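Local coordinates for amidohydrolase (Xanthomonas campestris pv. campestris, PDB 4DZH), which probably deaminates 5'-methylthioadenosine or related adenosine compounds, as a metal-dependent hydrolase of the ATZ/TRZ family with a zinc-binding TIM barrel, at residues Asp368-Ile373 and Gln378-Cys383; Cys14-Glu19 and Asp412-Gly417. All blocks are in the same frame, centred on the assembly; numbering follows the deposited sequence.

Contact 1 of 2, residues Asp368-Ile373 and Gln378-Cys383; sequences DRIGSI and QADLVC
The side chains of R369 and Q378 run alongside each other, with the guanidinium and amide planes 31° apart. Over one face of the guanidinium sits Q378 CG, 3.6 Å above the plane and displaced toward the rim, while R369 NH2 comes within 3.4 Å of Q378 CD. The bend at chi3 (76°) turns the guanidinium so that this face lies over Q378 CG; the glutamine is itself bent at chi2. This describes one of two modelled conformers of R369, so the face contact is less certain than the backbone bond behind it. The carbonyl of P192, reached by NH1, is the arginine's main polar partner.

Behind this pair the backbones are joined by Q378 N donating to R369 O over 2.8 Å, with an N-H...O angle of 151° and the donor in the carbonyl plane. Beyond that bond water does the bridging. Water 2 accepts from G371 N and donates to D380 O, and water 3 donates to both S372 O and Q378 O. G371 turns the loop through positive phi, placing its N for water 2.

The methyl I370 CG2 rests 3.6 Å from D380 OD2. Farther along, I373 CD1 meets L381 CD2 at 4.0 Å; both residues pack on V38 of strand 36-41, and on P73 and L71 of strand 69-80 respectively.

One direct backbone bond and two water bridges thus fasten the loop after helix 349-363 to the approach to strand 381-385, where the chain leaves the TIM barrel for the small beta-sandwich beside it, away from the metal sites. The buried D380 carboxylate is held at OD2 by a salt bridge to R156 and at OD1 by A416 N, which probably favours its ionised form.

Contact 2 of 2, residues Cys14-Glu19 and Asp412-Gly417; sequences CDLLIE and DVWIAG
L16 and G417 have the closest CA atoms of the two segments, yet these are 8.0 Å apart, too far for backbone pairing, so strands 16-20 and 410-415 meet through side chains. D15 and L16 both face V40, a classic beta bulge in the first segment, and the chain turns a corner at D15. The second segment runs extended to I415, then passes through positive phi at A416 and at G417 (75°).

From the first strand L16 and I18, two residues apart, both direct their side chains at W414. I18 approaches the indole from the opposite direction and sets CD1 over one face: the methyl is 3.6 Å from the centroid of the W414 six-membered ring and only 3° off its normal, which meets the geometry of a CH-pi contact. CG1 of I18 lies anti to the carbonyl carbon (chi1 -60°) and carries CD1 out to the ring, while I18 CG2 touches W414 CH2 at 4.0 Å. L16 comes obliquely to the five-membered part, its CD2 3.7 Å from W414 NE1.

V64 of strand 63-66 packs on both L16 and W414, and L381 of strand 381-385 touches both I18 and W414. L16, I18 and W414 thereby pack the four-stranded sheet holding 16-20 against the sheet in which 410-415 pairs antiparallel with 381-385, consistent with the beta-sandwich that N- and C-terminal strands form beside the TIM barrel in this superfamily.

From the N terminus the chain first lays down strand 16-20, and contact 2 closes only when strand 410-415 arrives, with 392 residues intervening, among them the metal-binding residues. Contact 1 closes a short loop of four residues inside that span, so it is nested within contact 2. Their centres are 10 Å apart, and they touch directly: D380 OD1 and A416 N, 2.8 Å apart, and A379 O and G417 N, at 2.9 Å, are probable hydrogen bonds. The neighbouring antiparallel strands 381-385 and 410-415 thus connect the loop after helix 349-363, through contact 1, with the N-terminal sheet at contact 2.

Contact 1 of 2, residues Asp368-Ile373 and Gln378-Cys383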
ATOM      1  N   ASP A 368     -15.629 -18.711  16.205  1.00 26.21           N
ATOM      2  CA  ASP A 368     -17.028 -19.085  16.218  1.00 22.27           C
ATOM      3  C   ASP A 368     -17.970 -17.896  16.231  1.00 22.75           C
ATOM      4  O   ASP A 368     -19.178 -18.042  15.992  1.00 25.40           O
ATOM      5  CB  ASP A 368     -17.315 -19.999  17.420  1.00 25.69           C
ATOM      6  CG  ASP A 368     -16.637 -21.350  17.301  1.00 36.89           C
ATOM      7  OD1 ASP A 368     -16.343 -21.775  16.160  1.00 38.93           O
ATOM      8  OD2 ASP A 368     -16.435 -21.999  18.349  1.00 42.60           O
ATOM      9  N   ARG A 369     -17.424 -16.703  16.472  0.58 21.32           N
ATOM     10  CA  ARG A 369     -18.273 -15.525  16.638  0.58 19.15           C
ATOM     11  C   ARG A 369     -18.115 -14.464  15.536  0.58 19.49           C
ATOM     12  O   ARG A 369     -19.057 -13.711  15.259  0.58 21.86           O
ATOM     13  CB  ARG A 369     -18.075 -14.907  18.038  0.58 21.13           C
ATOM     14  CG  ARG A 369     -18.578 -15.819  19.195  0.58 27.08           C
ATOM     15  CD  ARG A 369     -18.462 -15.158  20.580  0.58 26.65           C
ATOM     16  NE  ARG A 369     -19.505 -14.155  20.833  0.58 24.22           N
ATOM     17  CZ  ARG A 369     -19.246 -12.895  21.174  0.58 21.33           C
ATOM     18  NH1 ARG A 369     -17.990 -12.488  21.290  0.58 22.68           N
ATOM     19  NH2 ARG A 369     -20.245 -12.050  21.401  0.58 20.07           N
ATOM     20  N   ILE A 370     -16.936 -14.398  14.920  1.00 21.10           N
ATOM     21  CA  ILE A 370     -16.699 -13.404  13.848  1.00 21.65           C
ATOM     22  C   ILE A 370     -15.933 -14.009  12.670  1.00 21.16           C
ATOM     23  O   ILE A 370     -15.496 -15.160  12.708  1.00 19.67           O
ATOM     24  CB  ILE A 370     -15.927 -12.135  14.344  1.00 21.61           C
ATOM     25  CG1 ILE A 370     -14.497 -12.499  14.723  1.00 21.55           C
ATOM     26  CG2 ILE A 370     -16.621 -11.474  15.548  1.00 23.87           C
ATOM     27  CD1 ILE A 370     -13.655 -11.305  15.219  1.00 20.92           C
ATOM     28  N   GLY A 371     -15.721 -13.219  11.618  1.00 18.73           N
ATOM     29  CA  GLY A 371     -14.800 -13.631  10.563  1.00 20.23           C
ATOM     30  C   GLY A 371     -15.464 -14.122   9.289  1.00 21.51           C
ATOM     31  O   GLY A 371     -14.784 -14.318   8.272  1.00 22.53           O
ATOM     32  N   SER A 372     -16.776 -14.394   9.360  1.00 19.57           N
ATOM     33  CA  SER A 372     -17.522 -14.771   8.171  1.00 21.24           C
ATOM     34  C   SER A 372     -18.958 -14.320   8.333  1.00 21.35           C
ATOM     35  O   SER A 372     -19.379 -14.001   9.450  1.00 21.20           O
ATOM     36  CB  SER A 372     -17.452 -16.286   7.960  1.00 21.88           C
ATOM     37  OG  SER A 372     -17.871 -16.956   9.146  1.00 22.84           O
ATOM     38  N   ILE A 373     -19.679 -14.202   7.218  1.00 18.42           N
ATOM     39  CA  ILE A 373     -21.075 -13.774   7.256  1.00 19.96           C
ATOM     40  C   ILE A 373     -21.922 -15.033   7.216  1.00 25.94           C
ATOM     41  O   ILE A 373     -22.287 -15.539   6.138  1.00 27.44           O
ATOM     42  CB  ILE A 373     -21.442 -12.806   6.095  1.00 21.48           C
ATOM     43  CG1 ILE A 373     -20.366 -11.687   6.024  1.00 18.19           C
ATOM     44  CG2 ILE A 373     -22.858 -12.245   6.297  1.00 24.21           C
ATOM     45  CD1 ILE A 373     -20.701 -10.562   5.017  1.00 20.43           C
ATOM     46  N   GLN A 378     -21.679 -12.793  15.133  1.00 17.86           N
ATOM     47  CA  GLN A 378     -21.849 -11.369  15.434  1.00 19.58           C
ATOM     48  C   GLN A 378     -21.785 -10.525  14.170  1.00 22.12           C
ATOM     49  O   GLN A 378     -21.034 -10.837  13.237  1.00 21.99           O
ATOM     50  CB  GLN A 378     -20.722 -10.916  16.365  1.00 19.21           C
ATOM     51  CG  GLN A 378     -20.731 -11.588  17.749  1.00 19.55           C
ATOM     52  CD  GLN A 378     -21.923 -11.189  18.589  1.00 23.18           C
ATOM     53  OE1 GLN A 378     -22.061 -10.035  18.989  1.00 27.62           O
ATOM     54  NE2 GLN A 378     -22.780 -12.153  18.890  1.00 27.10           N
ATOM     55  N   ALA A 379     -22.585  -9.470  14.149  1.00 20.04           N
ATOM     56  CA  ALA A 379     -22.696  -8.610  12.975  1.00 18.63           C
ATOM     57  C   ALA A 379     -21.572  -7.568  12.961  1.00 16.90           C
ATOM     58  O   ALA A 379     -21.817  -6.384  13.155  1.00 17.93           O
ATOM     59  CB  ALA A 379     -24.037  -7.938  12.939  1.00 21.34           C
ATOM     60  N   ASP A 380     -20.349  -8.053  12.791  1.00 17.18           N
ATOM     61  CA  ASP A 380     -19.180  -7.187  12.537  1.00 17.16           C
ATOM     62  C   ASP A 380     -18.982  -7.157  11.008  1.00 17.97           C
ATOM     63  O   ASP A 380     -18.473  -8.133  10.405  1.00 18.16           O
ATOM     64  CB  ASP A 380     -17.928  -7.771  13.173  1.00 14.84           C
ATOM     65  CG  ASP A 380     -17.940  -7.757  14.731  1.00 19.29           C
ATOM     66  OD1 ASP A 380     -18.983  -7.558  15.391  1.00 18.53           O
ATOM     67  OD2 ASP A 380     -16.820  -7.933  15.289  1.00 20.91           O
ATOM     68  N   LEU A 381     -19.379  -6.046  10.402  1.00 16.62           N
ATOM     69  CA  LEU A 381     -19.553  -5.967   8.950  1.00 17.51           C
ATOM     70  C   LEU A 381     -19.025  -4.648   8.424  1.00 14.22           C
ATOM     71  O   LEU A 381     -19.078  -3.630   9.142  1.00 17.52           O
ATOM     72  CB  LEU A 381     -21.033  -6.054   8.600  1.00 19.91           C
ATOM     73  CG  LEU A 381     -21.719  -7.315   9.124  1.00 19.73           C
ATOM     74  CD1 LEU A 381     -23.218  -7.215   8.981  1.00 20.75           C
ATOM     75  CD2 LEU A 381     -21.186  -8.499   8.364  1.00 17.14           C
ATOM     76  N   VAL A 382     -18.588  -4.696   7.177  1.00 15.74           N
ATOM     77  CA  VAL A 382     -18.041  -3.516   6.492  1.00 16.97           C
ATOM     78  C   VAL A 382     -18.595  -3.424   5.063  1.00 15.40           C
ATOM     79  O   VAL A 382     -18.605  -4.423   4.322  1.00 16.84           O
ATOM     80  CB  VAL A 382     -16.498  -3.610   6.472  1.00 16.06           C
ATOM     81  CG1 VAL A 382     -15.927  -2.428   5.624  1.00 21.25           C
ATOM     82  CG2 VAL A 382     -15.968  -3.521   7.890  1.00 19.74           C
ATOM     83  N   CYS A 383     -18.992  -2.205   4.682  1.00 18.49           N
ATOM     84  CA  CYS A 383     -19.372  -1.876   3.297  1.00 17.51           C
ATOM     85  C   CYS A 383     -18.181  -1.170   2.662  1.00 17.15           C
ATOM     86  O   CYS A 383     -17.712  -0.173   3.212  1.00 19.79           O
ATOM     87  CB  CYS A 383     -20.578  -0.935   3.264  1.00 20.96           C
ATOM     88  SG  CYS A 383     -22.143  -1.833   3.473  1.00 25.88           S
TER
HETATM   89  O   HOH W   1     -20.352  -8.996  20.548  1.00 22.86           O
HETATM   90  O   HOH W   2     -17.353 -10.627  11.139  1.00 19.60           O
HETATM   91  O   HOH W   3     -19.229 -12.423  11.794  1.00 22.15           O

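Contact 2 of 2, residues Cys14-Glu19 and Asp412-Gly417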
ATOM      1  N   CYS A  14     -37.056  -7.840  11.973  1.00 31.73           N
ATOM      2  CA  CYS A  14     -35.661  -7.949  12.368  1.00 29.79           C
ATOM      3  C   CYS A  14     -35.199  -6.510  12.603  1.00 31.81           C
ATOM      4  O   CYS A  14     -35.909  -5.566  12.237  1.00 31.27           O
ATOM      5  CB  CYS A  14     -34.847  -8.641  11.279  1.00 32.35           C
ATOM      6  SG  CYS A  14     -34.617  -7.674   9.739  1.00 32.27           S
ATOM      7  N   ASP A  15     -34.042  -6.319  13.231  1.00 28.86           N
ATOM      8  CA  ASP A  15     -33.637  -4.980  13.669  1.00 26.53           C
ATOM      9  C   ASP A  15     -33.127  -4.175  12.471  1.00 26.14           C
ATOM     10  O   ASP A  15     -33.483  -2.997  12.269  1.00 28.33           O
ATOM     11  CB  ASP A  15     -32.453  -5.058  14.669  1.00 25.55           C
ATOM     12  CG  ASP A  15     -32.849  -5.569  16.065  1.00 31.02           C
ATOM     13  OD1 ASP A  15     -34.051  -5.725  16.361  1.00 34.89           O
ATOM     14  OD2 ASP A  15     -31.927  -5.804  16.885  1.00 31.24           O
ATOM     15  N   LEU A  16     -32.277  -4.824  11.685  1.00 24.78           N
ATOM     16  CA  LEU A  16     -31.561  -4.142  10.616  1.00 28.49           C
ATOM     17  C   LEU A  16     -31.446  -5.064   9.406  1.00 25.88           C
ATOM     18  O   LEU A  16     -31.184  -6.264   9.564  1.00 28.78           O
ATOM     19  CB  LEU A  16     -30.156  -3.784  11.124  1.00 25.70           C
ATOM     20  CG  LEU A  16     -29.141  -3.154  10.178  1.00 27.17           C
ATOM     21  CD1 LEU A  16     -29.521  -1.728   9.760  1.00 27.23           C
ATOM     22  CD2 LEU A  16     -27.780  -3.140  10.840  1.00 30.66           C
ATOM     23  N   LEU A  17     -31.671  -4.521   8.222  1.00 26.37           N
ATOM     24  CA  LEU A  17     -31.381  -5.218   6.981  1.00 24.43           C
ATOM     25  C   LEU A  17     -30.381  -4.368   6.187  1.00 24.25           C
ATOM     26  O   LEU A  17     -30.647  -3.199   5.901  1.00 25.75           O
ATOM     27  CB  LEU A  17     -32.663  -5.406   6.154  1.00 26.64           C
ATOM     28  CG  LEU A  17     -32.422  -6.135   4.830  1.00 31.50           C
ATOM     29  CD1 LEU A  17     -32.102  -7.592   5.104  1.00 31.57           C
ATOM     30  CD2 LEU A  17     -33.576  -6.002   3.876  1.00 35.85           C
ATOM     31  N   ILE A  18     -29.238  -4.935   5.830  1.00 21.78           N
ATOM     32  CA  ILE A  18     -28.249  -4.210   5.021  1.00 20.56           C
ATOM     33  C   ILE A  18     -28.303  -4.803   3.642  1.00 25.83           C
ATOM     34  O   ILE A  18     -27.983  -5.967   3.476  1.00 25.50           O
ATOM     35  CB  ILE A  18     -26.794  -4.371   5.581  1.00 24.31           C
ATOM     36  CG1 ILE A  18     -26.720  -3.840   6.999  1.00 23.91           C
ATOM     37  CG2 ILE A  18     -25.770  -3.622   4.704  1.00 25.45           C
ATOM     38  CD1 ILE A  18     -25.499  -4.331   7.785  1.00 22.33           C
ATOM     39  N   GLU A  19     -28.712  -4.014   2.646  1.00 28.33           N
ATOM     40  CA  GLU A  19     -28.695  -4.497   1.265  1.00 24.98           C
ATOM     41  C   GLU A  19     -27.466  -3.981   0.549  1.00 28.06           C
ATOM     42  O   GLU A  19     -27.182  -2.790   0.616  1.00 31.54           O
ATOM     43  CB  GLU A  19     -29.946  -4.048   0.499  1.00 26.35           C
ATOM     44  CG  GLU A  19     -31.279  -4.456   1.145  1.00 30.50           C
ATOM     45  CD  GLU A  19     -32.440  -3.740   0.480  1.00 36.77           C
ATOM     46  OE1 GLU A  19     -32.183  -2.790  -0.330  1.00 37.07           O
ATOM     47  OE2 GLU A  19     -33.603  -4.123   0.766  1.00 40.64           O
ATOM     48  N   ASP A 412     -19.164   2.213   5.525  1.00 19.15           N
ATOM     49  CA  ASP A 412     -19.961   1.879   6.708  1.00 17.71           C
ATOM     50  C   ASP A 412     -19.367   0.678   7.446  1.00 14.83           C
ATOM     51  O   ASP A 412     -18.881  -0.245   6.812  1.00 18.85           O
ATOM     52  CB  ASP A 412     -21.421   1.590   6.329  1.00 20.44           C
ATOM     53  CG  ASP A 412     -22.086   2.762   5.555  1.00 20.78           C
ATOM     54  OD1 ASP A 412     -22.665   3.685   6.183  1.00 23.02           O
ATOM     55  OD2 ASP A 412     -21.986   2.767   4.317  1.00 25.77           O
ATOM     56  N   VAL A 413     -19.460   0.759   8.756  1.00 14.43           N
ATOM     57  CA  VAL A 413     -18.919  -0.257   9.653  1.00 16.15           C
ATOM     58  C   VAL A 413     -19.867  -0.490  10.818  1.00 15.71           C
ATOM     59  O   VAL A 413     -20.340   0.466  11.481  1.00 18.54           O
ATOM     60  CB  VAL A 413     -17.591   0.238  10.227  1.00 16.11           C
ATOM     61  CG1 VAL A 413     -17.092  -0.740  11.302  1.00 18.69           C
ATOM     62  CG2 VAL A 413     -16.589   0.387   9.104  1.00 18.15           C
ATOM     63  N   TRP A 414     -20.132  -1.763  11.090  1.00 19.95           N
ATOM     64  CA  TRP A 414     -20.906  -2.169  12.265  1.00 19.60           C
ATOM     65  C   TRP A 414     -20.089  -3.159  13.072  1.00 16.06           C
ATOM     66  O   TRP A 414     -19.393  -4.004  12.488  1.00 16.19           O
ATOM     67  CB  TRP A 414     -22.182  -2.893  11.862  1.00 17.78           C
ATOM     68  CG  TRP A 414     -23.155  -2.086  11.055  1.00 20.23           C
ATOM     69  CD1 TRP A 414     -24.277  -1.434  11.526  1.00 19.63           C
ATOM     70  CD2 TRP A 414     -23.130  -1.878   9.645  1.00 20.74           C
ATOM     71  NE1 TRP A 414     -24.951  -0.835  10.482  1.00 27.49           N
ATOM     72  CE2 TRP A 414     -24.282  -1.105   9.317  1.00 22.19           C
ATOM     73  CE3 TRP A 414     -22.272  -2.287   8.619  1.00 22.90           C
ATOM     74  CZ2 TRP A 414     -24.552  -0.694   8.014  1.00 23.87           C
ATOM     75  CZ3 TRP A 414     -22.560  -1.872   7.298  1.00 26.18           C
ATOM     76  CH2 TRP A 414     -23.693  -1.097   7.023  1.00 23.06           C
ATOM     77  N   ILE A 415     -20.210  -3.064  14.399  1.00 14.71           N
ATOM     78  CA  ILE A 415     -19.591  -4.018  15.339  1.00 14.28           C
ATOM     79  C   ILE A 415     -20.708  -4.490  16.259  1.00 17.51           C
ATOM     80  O   ILE A 415     -21.361  -3.682  16.957  1.00 16.78           O
ATOM     81  CB  ILE A 415     -18.442  -3.410  16.177  1.00 17.36           C
ATOM     82  CG1 ILE A 415     -17.360  -2.850  15.243  1.00 20.71           C
ATOM     83  CG2 ILE A 415     -17.835  -4.463  17.184  1.00 16.39           C
ATOM     84  CD1 ILE A 415     -16.091  -2.342  15.994  1.00 20.04           C
ATOM     85  N   ALA A 416     -20.932  -5.796  16.232  1.00 15.98           N
ATOM     86  CA  ALA A 416     -22.096  -6.391  16.949  1.00 19.19           C
ATOM     87  C   ALA A 416     -23.402  -5.669  16.546  1.00 22.06           C
ATOM     88  O   ALA A 416     -24.292  -5.409  17.383  1.00 21.41           O
ATOM     89  CB  ALA A 416     -21.879  -6.347  18.455  1.00 17.54           C
ATOM     90  N   GLY A 417     -23.490  -5.325  15.259  1.00 19.81           N
ATOM     91  CA  GLY A 417     -24.659  -4.682  14.709  1.00 19.31           C
ATOM     92  C   GLY A 417     -24.826  -3.214  15.074  1.00 19.95           C
ATOM     93  O   GLY A 417     -25.812  -2.610  14.653  1.00 24.51           O
TER